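Local coordinates for biofilm-surface layer protein A (Bacillus subtilis, PDB 4BHU), which self-polymerizes into a stable, water-repellent layer over the surface of Bacillus subtilis biofilms and is required for complex colony architecture, at residues Met40-Pro45 / Phe104-Lys109; Leu35-Met40 / Leu77-Leu82; Leu8-Thr13 / Ile25-Arg30; Gly100-Arg105 / Ile123-Arg128. The protein carries 1 engineered substitution. All coordinates share one frame; numbering follows the deposited sequence. Where two conformers were deposited one is given.

Interaction 1: Met40-Pro45 / Phe104-Lys109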
loop_
_atom_site.group_PDB
_atom_site.type_symbol
_atom_site.label_atom_id
_atom_site.label_comp_id
_atom_site.label_asym_id
_atom_site.label_seq_id
_atom_site.Cartn_x
_atom_site.Cartn_y
_atom_site.Cartn_z
HETATM N N MSE C 40 22.185 -4.202 2.146
HETATM C CA MSE C 40 22.395 -2.925 2.814
HETATM C C MSE C 40 23.624 -3.094 3.704
HETATM O O MSE C 40 23.850 -4.166 4.244
HETATM C CB MSE C 40 21.222 -2.560 3.714
HETATM C CG MSE C 40 19.890 -2.899 3.129
HETATM SE SE MSE C 40 19.175 -1.226 2.494
HETATM C CE MSE C 40 17.597 -1.798 1.380
ATOM N N GLU C 41 24.406 -2.042 3.867
ATOM C CA GLU C 41 25.693 -2.174 4.549
ATOM C C GLU C 41 25.985 -0.985 5.468
ATOM O O GLU C 41 25.874 0.157 5.040
ATOM C CB GLU C 41 26.753 -2.308 3.453
ATOM C CG GLU C 41 28.183 -2.334 3.845
ATOM C CD GLU C 41 29.082 -2.471 2.607
ATOM O OE1 GLU C 41 28.960 -3.507 1.932
ATOM O OE2 GLU C 41 29.878 -1.543 2.308
ATOM N N PHE C 42 26.382 -1.267 6.708
ATOM C CA PHE C 42 26.868 -0.259 7.642
ATOM C C PHE C 42 28.400 -0.266 7.651
ATOM O O PHE C 42 29.013 -1.323 7.553
ATOM C CB PHE C 42 26.423 -0.563 9.094
ATOM C CG PHE C 42 24.946 -0.416 9.368
ATOM C CD1 PHE C 42 24.054 -1.404 9.002
ATOM C CD2 PHE C 42 24.468 0.694 10.049
ATOM C CE1 PHE C 42 22.694 -1.281 9.294
ATOM C CE2 PHE C 42 23.123 0.834 10.346
ATOM C CZ PHE C 42 22.233 -0.166 9.986
ATOM N N THR C 43 28.993 0.918 7.787
ATOM C CA THR C 43 30.450 1.086 7.889
ATOM C C THR C 43 30.741 1.829 9.184
ATOM O O THR C 43 30.158 2.880 9.435
ATOM C CB THR C 43 31.015 1.931 6.735
ATOM O OG1 THR C 43 30.627 1.370 5.485
ATOM C CG2 THR C 43 32.557 1.992 6.791
ATOM N N LEU C 44 31.632 1.274 10.005
ATOM C CA LEU C 44 31.922 1.830 11.314
ATOM C C LEU C 44 33.283 2.537 11.232
ATOM O O LEU C 44 34.185 2.054 10.567
ATOM C CB LEU C 44 32.013 0.742 12.384
ATOM C CG LEU C 44 30.912 -0.312 12.438
ATOM C CD1 LEU C 44 31.131 -1.237 13.591
ATOM C CD2 LEU C 44 29.566 0.320 12.533
ATOM N N PRO C 45 33.425 3.656 11.934
ATOM C CA PRO C 45 34.690 4.401 11.873
ATOM C C PRO C 45 35.731 3.772 12.803
ATOM O O PRO C 45 35.372 3.031 13.726
ATOM C CB PRO C 45 34.278 5.788 12.351
ATOM C CG PRO C 45 33.219 5.508 13.379
ATOM C CD PRO C 45 32.473 4.279 12.864
ATOM N N PHE C 104 29.501 7.454 11.351
ATOM C CA PHE C 104 29.059 6.145 10.843
ATOM C C PHE C 104 28.379 6.342 9.501
ATOM O O PHE C 104 27.849 7.411 9.236
ATOM C CB PHE C 104 28.083 5.486 11.832
ATOM C CG PHE C 104 28.658 5.309 13.220
ATOM C CD1 PHE C 104 28.709 6.355 14.097
ATOM C CD2 PHE C 104 29.136 4.075 13.630
ATOM C CE1 PHE C 104 29.264 6.206 15.372
ATOM C CE2 PHE C 104 29.679 3.906 14.903
ATOM C CZ PHE C 104 29.748 4.983 15.771
ATOM N N ARG C 105 28.422 5.321 8.659
ATOM C CA ARG C 105 27.758 5.361 7.371
ATOM C C ARG C 105 26.876 4.141 7.165
ATOM O O ARG C 105 27.171 3.065 7.657
ATOM C CB ARG C 105 28.809 5.346 6.296
ATOM C CG ARG C 105 28.346 5.702 4.918
ATOM C CD ARG C 105 29.324 6.799 4.428
ATOM N NE ARG C 105 30.184 6.272 3.413
ATOM C CZ ARG C 105 31.122 6.953 2.769
ATOM N NH1 ARG C 105 31.410 8.220 3.057
ATOM N NH2 ARG C 105 31.788 6.322 1.836
ATOM N N ALA C 106 25.804 4.320 6.404
ATOM C CA ALA C 106 24.983 3.201 5.980
ATOM C C ALA C 106 24.599 3.436 4.540
ATOM O O ALA C 106 24.307 4.582 4.157
ATOM C CB ALA C 106 23.756 3.074 6.882
ATOM N N GLU C 107 24.669 2.371 3.743
ATOM C CA GLU C 107 24.492 2.453 2.309
ATOM C C GLU C 107 23.632 1.341 1.748
ATOM O O GLU C 107 23.671 0.209 2.201
ATOM C CB GLU C 107 25.829 2.397 1.593
ATOM C CG GLU C 107 25.714 2.895 0.158
ATOM C CD GLU C 107 27.062 2.997 -0.531
ATOM O OE1 GLU C 107 28.088 2.724 0.136
ATOM O OE2 GLU C 107 27.078 3.331 -1.732
ATOM N N ASN C 108 22.863 1.712 0.741
ATOM C CA ASN C 108 21.960 0.826 0.037
ATOM C C ASN C 108 22.656 0.309 -1.211
ATOM O O ASN C 108 22.940 1.053 -2.140
ATOM C CB ASN C 108 20.696 1.615 -0.328
ATOM C CG ASN C 108 19.620 0.762 -0.984
ATOM O OD1 ASN C 108 19.869 -0.357 -1.425
ATOM N ND2 ASN C 108 18.403 1.293 -1.026
ATOM N N LYS C 109 22.963 -0.974 -1.221
ATOM C CA LYS C 109 23.577 -1.599 -2.378
ATOM C C LYS C 109 22.653 -2.640 -3.000
ATOM O O LYS C 109 23.110 -3.625 -3.588
ATOM C CB LYS C 109 24.889 -2.238 -1.950
ATOM C CG LYS C 109 25.802 -1.243 -1.235
ATOM C CD LYS C 109 27.104 -1.907 -0.805
ATOM C CE LYS C 109 28.052 -2.008 -1.959
ATOM N NZ LYS C 109 28.686 -0.683 -2.241
HETATM O O HOH W 1 29.090 1.650 2.146
#

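Interaction 2: Leu35-Met40 / Leu77-Leu82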
loop_
_atom_site.group_PDB
_atom_site.type_symbol
_atom_site.label_atom_id
_atom_site.label_comp_id
_atom_site.label_asym_id
_atom_site.label_seq_id
_atom_site.Cartn_x
_atom_site.Cartn_y
_atom_site.Cartn_z
ATOM N N LEU C 35 10.930 0.881 -3.112
ATOM C CA LEU C 35 11.058 -0.577 -3.064
ATOM C C LEU C 35 12.531 -0.947 -3.199
ATOM O O LEU C 35 13.204 -0.516 -4.138
ATOM C CB LEU C 35 10.274 -1.205 -4.212
ATOM C CG LEU C 35 10.187 -2.713 -4.308
ATOM C CD1 LEU C 35 9.557 -3.297 -3.033
ATOM C CD2 LEU C 35 9.404 -3.104 -5.581
ATOM N N SER C 36 13.047 -1.726 -2.252
ATOM C CA SER C 36 14.417 -2.228 -2.315
ATOM C C SER C 36 14.462 -3.678 -1.860
ATOM O O SER C 36 13.754 -4.086 -0.942
ATOM C CB SER C 36 15.385 -1.412 -1.443
ATOM O OG SER C 36 15.485 -0.072 -1.863
ATOM N N LEU C 37 15.330 -4.437 -2.492
ATOM C CA LEU C 37 15.525 -5.830 -2.165
ATOM C C LEU C 37 16.995 -6.190 -2.381
ATOM O O LEU C 37 17.512 -6.121 -3.515
ATOM C CB LEU C 37 14.641 -6.662 -3.084
ATOM C CG LEU C 37 14.390 -8.091 -2.687
ATOM C CD1 LEU C 37 13.087 -8.599 -3.358
ATOM C CD2 LEU C 37 15.605 -8.910 -3.096
ATOM N N GLY C 38 17.697 -6.533 -1.300
ATOM C CA GLY C 38 19.076 -6.947 -1.418
ATOM C C GLY C 38 19.973 -6.364 -0.336
ATOM O O GLY C 38 19.521 -6.089 0.761
ATOM N N VAL C 39 21.239 -6.119 -0.688
ATOM C CA VAL C 39 22.261 -5.779 0.296
ATOM C C VAL C 39 22.170 -4.348 0.816
ATOM O O VAL C 39 22.084 -3.407 0.030
ATOM C CB VAL C 39 23.682 -5.967 -0.295
ATOM C CG1 VAL C 39 24.717 -5.505 0.704
ATOM C CG2 VAL C 39 23.926 -7.419 -0.722
HETATM N N MSE C 40 22.185 -4.202 2.146
HETATM C CA MSE C 40 22.395 -2.925 2.814
HETATM C C MSE C 40 23.624 -3.094 3.704
HETATM O O MSE C 40 23.850 -4.166 4.244
HETATM C CB MSE C 40 21.222 -2.560 3.714
HETATM C CG MSE C 40 19.890 -2.899 3.129
HETATM SE SE MSE C 40 19.175 -1.226 2.494
HETATM C CE MSE C 40 17.597 -1.798 1.380
ATOM N N LEU C 77 19.912 -9.539 2.593
ATOM C CA LEU C 77 18.605 -9.594 1.901
ATOM C C LEU C 77 17.604 -8.726 2.657
ATOM O O LEU C 77 16.619 -9.217 3.228
ATOM C CB LEU C 77 18.123 -11.050 1.777
ATOM C CG LEU C 77 18.847 -11.941 0.768
ATOM C CD1 LEU C 77 18.402 -13.427 0.867
ATOM C CD2 LEU C 77 18.656 -11.398 -0.646
ATOM N N ALA C 78 17.894 -7.420 2.680
ATOM C CA ALA C 78 17.025 -6.419 3.246
ATOM C C ALA C 78 15.852 -6.190 2.306
ATOM O O ALA C 78 15.955 -6.433 1.099
ATOM C CB ALA C 78 17.748 -5.129 3.439
ATOM N N LEU C 79 14.762 -5.701 2.880
ATOM C CA LEU C 79 13.557 -5.348 2.128
ATOM C C LEU C 79 13.122 -3.961 2.595
ATOM O O LEU C 79 13.196 -3.645 3.794
ATOM C CB LEU C 79 12.467 -6.381 2.376
ATOM C CG LEU C 79 11.125 -6.218 1.627
ATOM C CD1 LEU C 79 11.353 -6.357 0.144
ATOM C CD2 LEU C 79 10.169 -7.293 2.150
ATOM N N ASP C 80 12.705 -3.126 1.645
ATOM C CA ASP C 80 12.153 -1.828 1.938
ATOM C C ASP C 80 10.955 -1.644 1.023
ATOM O O ASP C 80 10.970 -2.099 -0.132
ATOM C CB ASP C 80 13.181 -0.703 1.663
ATOM C CG ASP C 80 12.768 0.643 2.258
ATOM O OD1 ASP C 80 11.949 0.674 3.190
ATOM O OD2 ASP C 80 13.300 1.704 1.816
ATOM N N LEU C 81 9.960 -0.952 1.546
ATOM C CA LEU C 81 8.718 -0.625 0.836
ATOM C C LEU C 81 8.197 0.701 1.396
ATOM O O LEU C 81 8.011 0.847 2.607
ATOM C CB LEU C 81 7.692 -1.735 1.048
ATOM C CG LEU C 81 6.302 -1.462 0.443
ATOM C CD1 LEU C 81 6.382 -1.453 -1.050
ATOM C CD2 LEU C 81 5.270 -2.491 0.929
ATOM N N LEU C 82 8.028 1.697 0.527
ATOM C CA LEU C 82 7.430 2.974 0.905
ATOM C C LEU C 82 8.141 3.694 2.044
ATOM O O LEU C 82 7.552 4.476 2.770
ATOM C CB LEU C 82 5.927 2.808 1.205
ATOM C CG LEU C 82 5.114 2.225 0.041
ATOM C CD1 LEU C 82 3.662 1.864 0.414
ATOM C CD2 LEU C 82 5.130 3.163 -1.176
#

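Interaction 3: Leu8-Thr13 / Ile25-Arg30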
loop_
_atom_site.group_PDB
_atom_site.type_symbol
_atom_site.label_atom_id
_atom_site.label_comp_id
_atom_site.label_asym_id
_atom_site.label_seq_id
_atom_site.Cartn_x
_atom_site.Cartn_y
_atom_site.Cartn_z
ATOM N N LEU C 8 20.279 8.316 8.520
ATOM C CA LEU C 8 20.937 7.579 9.573
ATOM C C LEU C 8 20.953 8.447 10.815
ATOM O O LEU C 8 21.203 9.672 10.717
ATOM C CB LEU C 8 22.385 7.209 9.175
ATOM C CG LEU C 8 23.173 6.300 10.153
ATOM C CD1 LEU C 8 22.564 4.913 10.249
ATOM C CD2 LEU C 8 24.624 6.180 9.694
ATOM N N PHE C 9 20.659 7.820 11.964
ATOM C CA PHE C 9 20.894 8.401 13.259
ATOM C C PHE C 9 21.867 7.543 14.053
ATOM O O PHE C 9 21.822 6.310 13.977
ATOM C CB PHE C 9 19.572 8.540 13.992
ATOM C CG PHE C 9 18.615 9.410 13.281
ATOM C CD1 PHE C 9 18.676 10.777 13.425
ATOM C CD2 PHE C 9 17.722 8.861 12.375
ATOM C CE1 PHE C 9 17.799 11.582 12.719
ATOM C CE2 PHE C 9 16.849 9.662 11.673
ATOM C CZ PHE C 9 16.888 11.015 11.856
ATOM N N ALA C 10 22.738 8.201 14.815
ATOM C CA ALA C 10 23.694 7.517 15.689
ATOM C C ALA C 10 23.557 8.103 17.090
ATOM O O ALA C 10 23.689 9.319 17.284
ATOM C CB ALA C 10 25.124 7.673 15.151
ATOM N N THR C 11 23.354 7.205 18.055
ATOM C CA THR C 11 22.971 7.561 19.402
ATOM C C THR C 11 23.777 6.705 20.394
ATOM O O THR C 11 23.814 5.484 20.266
ATOM C CB THR C 11 21.452 7.326 19.596
ATOM O OG1 THR C 11 20.712 7.834 18.461
ATOM C CG2 THR C 11 20.950 7.968 20.873
ATOM N N ILE C 12 24.453 7.328 21.360
ATOM C CA ILE C 12 25.042 6.558 22.448
ATOM C C ILE C 12 23.879 6.321 23.414
ATOM O O ILE C 12 23.350 7.285 23.956
ATOM C CB ILE C 12 26.135 7.331 23.159
ATOM C CG1 ILE C 12 27.301 7.589 22.204
ATOM C CG2 ILE C 12 26.592 6.545 24.384
ATOM C CD1 ILE C 12 28.305 8.579 22.709
ATOM N N THR C 13 23.472 5.063 23.621
ATOM C CA THR C 13 22.278 4.790 24.417
ATOM C C THR C 13 22.608 4.299 25.832
ATOM O O THR C 13 21.733 4.266 26.689
ATOM C CB THR C 13 21.362 3.744 23.735
ATOM O OG1 THR C 13 22.108 2.550 23.452
ATOM C CG2 THR C 13 20.764 4.294 22.445
ATOM N N ILE C 25 25.999 1.857 21.642
ATOM C CA ILE C 25 25.747 2.783 20.545
ATOM C C ILE C 25 24.681 2.162 19.623
ATOM O O ILE C 25 24.779 0.996 19.273
ATOM C CB ILE C 25 27.019 2.993 19.718
ATOM C CG1 ILE C 25 28.195 3.457 20.611
ATOM C CG2 ILE C 25 26.781 4.014 18.680
ATOM C CD1 ILE C 25 28.919 2.293 21.279
ATOM N N GLU C 26 23.681 2.931 19.216
ATOM C CA GLU C 26 22.647 2.386 18.350
ATOM C C GLU C 26 22.595 3.249 17.073
ATOM O O GLU C 26 22.522 4.472 17.151
ATOM C CB GLU C 26 21.302 2.346 19.081
ATOM C CG GLU C 26 20.207 1.589 18.340
ATOM C CD GLU C 26 18.962 1.320 19.201
ATOM O OE1 GLU C 26 18.418 2.279 19.788
ATOM O OE2 GLU C 26 18.530 0.140 19.284
ATOM N N LEU C 27 22.684 2.581 15.926
ATOM C CA LEU C 27 22.592 3.238 14.615
ATOM C C LEU C 27 21.262 2.854 13.957
ATOM O O LEU C 27 20.982 1.656 13.742
ATOM C CB LEU C 27 23.739 2.773 13.726
ATOM C CG LEU C 27 25.087 2.803 14.444
ATOM C CD1 LEU C 27 26.197 2.195 13.595
ATOM C CD2 LEU C 27 25.374 4.242 14.843
ATOM N N THR C 28 20.446 3.857 13.668
ATOM C CA THR C 28 19.137 3.644 13.069
ATOM C C THR C 28 19.138 4.136 11.613
ATOM O O THR C 28 19.285 5.332 11.361
ATOM C CB THR C 28 18.055 4.390 13.875
ATOM O OG1 THR C 28 18.080 3.967 15.250
ATOM C CG2 THR C 28 16.645 4.171 13.261
ATOM N N TYR C 29 18.969 3.209 10.680
ATOM C CA TYR C 29 19.075 3.477 9.249
ATOM C C TYR C 29 17.733 3.261 8.568
ATOM O O TYR C 29 17.120 2.204 8.727
ATOM C CB TYR C 29 20.075 2.524 8.661
ATOM C CG TYR C 29 20.240 2.525 7.152
ATOM C CD1 TYR C 29 20.413 3.711 6.442
ATOM C CD2 TYR C 29 20.342 1.335 6.454
ATOM C CE1 TYR C 29 20.609 3.715 5.092
ATOM C CE2 TYR C 29 20.542 1.326 5.069
ATOM C CZ TYR C 29 20.696 2.529 4.411
ATOM O OH TYR C 29 20.943 2.568 3.072
ATOM N N ARG C 30 17.325 4.267 7.800
ATOM C CA ARG C 30 16.158 4.194 6.944
ATOM C C ARG C 30 16.605 4.463 5.526
ATOM O O ARG C 30 16.982 5.599 5.198
ATOM C CB ARG C 30 15.170 5.240 7.343
ATOM C CG ARG C 30 14.386 4.850 8.504
ATOM C CD ARG C 30 12.882 4.744 8.113
ATOM N NE ARG C 30 12.205 4.537 9.367
ATOM C CZ ARG C 30 10.942 4.255 9.524
ATOM N NH1 ARG C 30 10.136 4.150 8.463
ATOM N NH2 ARG C 30 10.496 4.115 10.765
HETATM O O HOH W 2 19.902 5.541 16.735
#

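Interaction 4: Gly100-Arg105 / Ile123-Arg128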
loop_
_atom_site.group_PDB
_atom_site.type_symbol
_atom_site.label_atom_id
_atom_site.label_comp_id
_atom_site.label_asym_id
_atom_site.label_seq_id
_atom_site.Cartn_x
_atom_site.Cartn_y
_atom_site.Cartn_z
ATOM N N GLY C 100 36.205 12.590 20.970
ATOM C CA GLY C 100 36.213 13.151 19.630
ATOM C C GLY C 100 34.865 12.843 18.984
ATOM O O GLY C 100 33.966 12.279 19.625
ATOM N N THR C 101 34.736 13.207 17.717
ATOM C CA THR C 101 33.521 12.942 16.937
ATOM C C THR C 101 33.750 11.761 16.005
ATOM O O THR C 101 34.799 11.681 15.340
ATOM C CB THR C 101 33.181 14.184 16.106
ATOM O OG1 THR C 101 32.884 15.267 16.992
ATOM C CG2 THR C 101 31.993 13.922 15.186
ATOM N N TYR C 102 32.788 10.834 15.967
ATOM C CA TYR C 102 32.911 9.598 15.215
ATOM C C TYR C 102 31.737 9.458 14.261
ATOM O O TYR C 102 30.600 9.573 14.685
ATOM C CB TYR C 102 32.969 8.389 16.140
ATOM C CG TYR C 102 34.241 8.350 16.964
ATOM C CD1 TYR C 102 34.354 9.092 18.133
ATOM C CD2 TYR C 102 35.336 7.597 16.548
ATOM C CE1 TYR C 102 35.553 9.094 18.884
ATOM C CE2 TYR C 102 36.538 7.593 17.288
ATOM C CZ TYR C 102 36.627 8.325 18.450
ATOM O OH TYR C 102 37.804 8.306 19.166
ATOM N N THR C 103 32.042 9.236 12.985
ATOM C CA THR C 103 31.033 9.249 11.908
ATOM C C THR C 103 30.782 7.850 11.379
ATOM O O THR C 103 31.725 7.138 11.065
ATOM C CB THR C 103 31.488 10.204 10.780
ATOM O OG1 THR C 103 31.530 11.514 11.324
ATOM C CG2 THR C 103 30.505 10.250 9.603
ATOM N N PHE C 104 29.501 7.454 11.351
ATOM C CA PHE C 104 29.059 6.145 10.843
ATOM C C PHE C 104 28.379 6.342 9.501
ATOM O O PHE C 104 27.849 7.411 9.236
ATOM C CB PHE C 104 28.083 5.486 11.832
ATOM C CG PHE C 104 28.658 5.309 13.220
ATOM C CD1 PHE C 104 28.709 6.355 14.097
ATOM C CD2 PHE C 104 29.136 4.075 13.630
ATOM C CE1 PHE C 104 29.264 6.206 15.372
ATOM C CE2 PHE C 104 29.679 3.906 14.903
ATOM C CZ PHE C 104 29.748 4.983 15.771
ATOM N N ARG C 105 28.422 5.321 8.659
ATOM C CA ARG C 105 27.758 5.361 7.371
ATOM C C ARG C 105 26.876 4.141 7.165
ATOM O O ARG C 105 27.171 3.065 7.657
ATOM C CB ARG C 105 28.809 5.346 6.296
ATOM C CG ARG C 105 28.346 5.702 4.918
ATOM C CD ARG C 105 29.324 6.799 4.428
ATOM N NE ARG C 105 30.184 6.272 3.413
ATOM C CZ ARG C 105 31.122 6.953 2.769
ATOM N NH1 ARG C 105 31.410 8.220 3.057
ATOM N NH2 ARG C 105 31.788 6.322 1.836
ATOM N N ILE C 123 28.520 10.651 16.457
ATOM C CA ILE C 123 28.317 10.771 17.895
ATOM C C ILE C 123 29.535 11.555 18.417
ATOM O O ILE C 123 30.581 11.573 17.778
ATOM C CB ILE C 123 28.254 9.412 18.640
ATOM C CG1 ILE C 123 29.560 8.653 18.446
ATOM C CG2 ILE C 123 27.014 8.539 18.219
ATOM C CD1 ILE C 123 29.600 7.305 19.043
ATOM N N ASP C 124 29.386 12.180 19.572
ATOM C CA ASP C 124 30.514 12.801 20.277
ATOM C C ASP C 124 30.808 11.985 21.521
ATOM O O ASP C 124 29.938 11.802 22.372
ATOM C CB ASP C 124 30.177 14.225 20.713
ATOM C CG ASP C 124 30.142 15.219 19.552
ATOM O OD1 ASP C 124 30.511 14.870 18.411
ATOM O OD2 ASP C 124 29.763 16.378 19.801
ATOM N N VAL C 125 32.033 11.491 21.624
ATOM C CA VAL C 125 32.503 10.853 22.844
ATOM C C VAL C 125 33.141 11.954 23.689
ATOM O O VAL C 125 34.038 12.656 23.217
ATOM C CB VAL C 125 33.522 9.742 22.534
ATOM C CG1 VAL C 125 34.106 9.150 23.838
ATOM C CG2 VAL C 125 32.859 8.633 21.691
ATOM N N ALA C 126 32.675 12.091 24.931
ATOM C CA ALA C 126 33.121 13.135 25.844
ATOM C C ALA C 126 34.485 12.845 26.498
ATOM O O ALA C 126 34.886 11.693 26.648
ATOM C CB ALA C 126 32.067 13.329 26.929
ATOM N N LYS C 127 35.189 13.910 26.867
ATOM C CA LYS C 127 36.424 13.786 27.630
ATOM C C LYS C 127 36.090 13.382 29.052
ATOM O O LYS C 127 35.092 13.819 29.601
ATOM C CB LYS C 127 37.139 15.123 27.703
ATOM C CG LYS C 127 37.875 15.515 26.431
ATOM C CD LYS C 127 38.336 16.961 26.522
ATOM C CE LYS C 127 39.217 17.202 27.756
ATOM N NZ LYS C 127 39.582 18.648 27.950
ATOM N N ARG C 128 36.912 12.557 29.669
ATOM C CA ARG C 128 36.698 12.344 31.093
ATOM C C ARG C 128 37.017 13.592 31.940
ATOM O O ARG C 128 37.889 14.406 31.618
ATOM C CB ARG C 128 37.416 11.114 31.591
ATOM C CG ARG C 128 38.869 11.095 31.388
ATOM C CD ARG C 128 39.299 9.647 31.465
ATOM N NE ARG C 128 38.363 8.817 32.240
ATOM C CZ ARG C 128 38.422 8.619 33.561
ATOM N NH1 ARG C 128 39.366 9.203 34.298
ATOM N NH2 ARG C 128 37.537 7.814 34.153
#

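Interaction 1: Met40-Pro45 / Phe104-Lys109
P45 lays its ring against the phenyl group of F104: P45 CD stands over one face, 3.8 Å from the ring centroid and offset toward the rim, a CH-pi contact. L44 reaches the same ring at its edge, with L44 CD2 in plane and 3.9 Å from F104 CD2. Further along, the strands are zipped antiparallel by two pairs of backbone bonds. In the E41-E107 pair E41 N meets E107 O at 2.9 Å, and the T43-R105 pair is straighter, its R105 N to T43 O bond reaching 174° at the hydrogen. Between them F42 and A106 form a non-hydrogen-bonded pair, where A106 CB sits 4.0 Å from F42 CD2, over one face of that ring. The selenomethionine M40 runs beside N108, both pointing the same way; a bend at chi2 (-103°) brings M40 CE to 3.9 Å from N108 OD1 in simple packing; that oxygen is hydrogen-bonded to S110. M40, F42, A106 and N108 share the inward face, which Y29 and L8 of the opposing sheet cover. The other face is polar. There a water bridges the carboxylates by donating to E107 OE1 at 2.5 Å and, more loosely, to E41 OE2 at 3.3 Å, probably easing their like charges. E41 OE1 has a salt bridge to R74, and R105 pairs with E120 while resting on Y118. A mostly apolar face turned to a second sheet and a charged one turned outward are typical of a beta sandwich, here the immunoglobulin-like body of the protein.

Interaction 2: Leu35-Met40 / Leu77-Leu82
L35 and L81 face each other as a non-hydrogen-bonded pair, crossing at a slant, with L35 CD1 4.2 Å from L81 CD1. L35 carries CG opposite its own backbone N (chi1 -176°) and turns CD1 back over the partner strand, where the methyl lies 3.4 Å from D80 O. L79 repeats this from the other strand: with CG likewise extended and chi2 near 64°, its CD1 rests 3.5 Å from S36 O. L37 joins them more loosely. This leucine-rich face belongs to the hydrophobic cap, a small antiparallel sheet at one end of the immunoglobulin-like body and the probable water-repellent surface of the assembled layer. Other copies cover much of it in the crystal: L37, L77 and L79 touch L111 of one neighbouring subunit, and L81 packs on L81 of another. The reverse face is polar, with S36 CB 3.9 Å from D80 CB. S36 OG bonds T33 and S112, while D80 OD2 is hydrogen-bonded to the T33 hydroxyl and OD1 takes the G85 amide, so these buried groups are satisfied within the chain. Backbone bonds tie S36 to D80 and G38 to A78, the shortest running from A78 N to G38 O at 2.8 Å. At G38, phi 138° turns the corner by which the chain leaves the cap for strand 39-43.

Interaction 3: Leu8-Thr13 / Ile25-Arg30
A10 and L27 make the tight spot of this antiparallel pairing: L27 CD2 presses on A10 CB at 3.5 Å, closer than carbons usually sit. Next along the same face, L8 swings CG opposite its backbone N (chi1 -174°), which lays CD1 across the partner strand, 3.5 Å from T28 O and 3.8 Å from Y29 CB. The two strands form a hairpin, 7-12 outermost and 22-30 central in the three-stranded sheet of the immunoglobulin-like sandwich. This packed face looks onto the opposing sheet, where L8 meets F42 and A106, L27 meets F104, and Y29 meets M40. The other face is looser and wetter. A water there donates to E26 O at 2.9 Å and lies 2.8 Å from T28 OG1, joining the two residues; its further bond to T11 OG1 is less certain, since T11 has two conformers. Just past the strand end, T13 CG2 leans on E26 CB at 3.9 Å, crossing it at a slant. Part of this face is covered by a neighbouring subunit, whose F9 ring stacks on F9. Both faces share one backbone ladder, in which T28 N bonds F9 O at 2.8 Å and E26 N reaches T11 O with an angle of 168° at the hydrogen.

Interaction 4: Gly100-Arg105 / Ile123-Arg128
The F104 ring takes I123 at its edge, near the ring plane, with I123 CD1 3.8 Å from F104 CE1 and CG1 almost as close. I123 manages this by holding CG1 in the crowded position between its backbone N and carbonyl carbon (chi1 60°), which sends the longer branch toward the partner strand. The Y102 ring meets V125 at a slant, V125 CG2 lying 3.9 Å from both Y102 CD1 and CE1. F48 touches both rings, edge-to-face against Y102, and the Y102 hydroxyl bonds A98 O. The third flat group, the carboxylate of D124, is approached from above its plane: T101 OG1 donates to D124 OD1 at 2.8 Å, the two side chains running side by side. Strands 100-109 and 119-125 are antiparallel neighbours in the larger sheet of the immunoglobulin-like sandwich. I123 lies on the face turned to the opposite sheet, where A10 and I12 pack on it, whereas T101 and D124 lie on the outer face. D124 OD2 is hydrogen-bonded to a dimethylated lysine of a neighbouring subunit. Backbone bonds close both hydrogen-bonded pairs: Y102 N reaches I123 O at 2.9 Å, and V125 N meets G100 O at the same length. The ladder loosens toward its end, where the bond from G100 N to V125 O lengthens to 3.1 Å and bends to 147°.

Interactions 1 and 4 share strand 100-109, with F104 and R105 common to both, pairing it with 39-43 and 119-125 in turn. Interaction 3 lies in the opposing sheet, and its apolar face packs on both, Y29 against A106 and L27 against F104, so these three enclose the core. Interaction 2 lies at one end, about 29 Å between centres from interaction 4 without touching it, yet joins interaction 1 through M40 and strand 39-43, and its M40 also meets Y29 of interaction 3. Its chemistry is inverted: leucines cover the face met by other subunits, while polar S36 and D80 are buried. Interactions 1, 3 and 4 instead keep carboxylates, hydroxyls or waters on their outer faces.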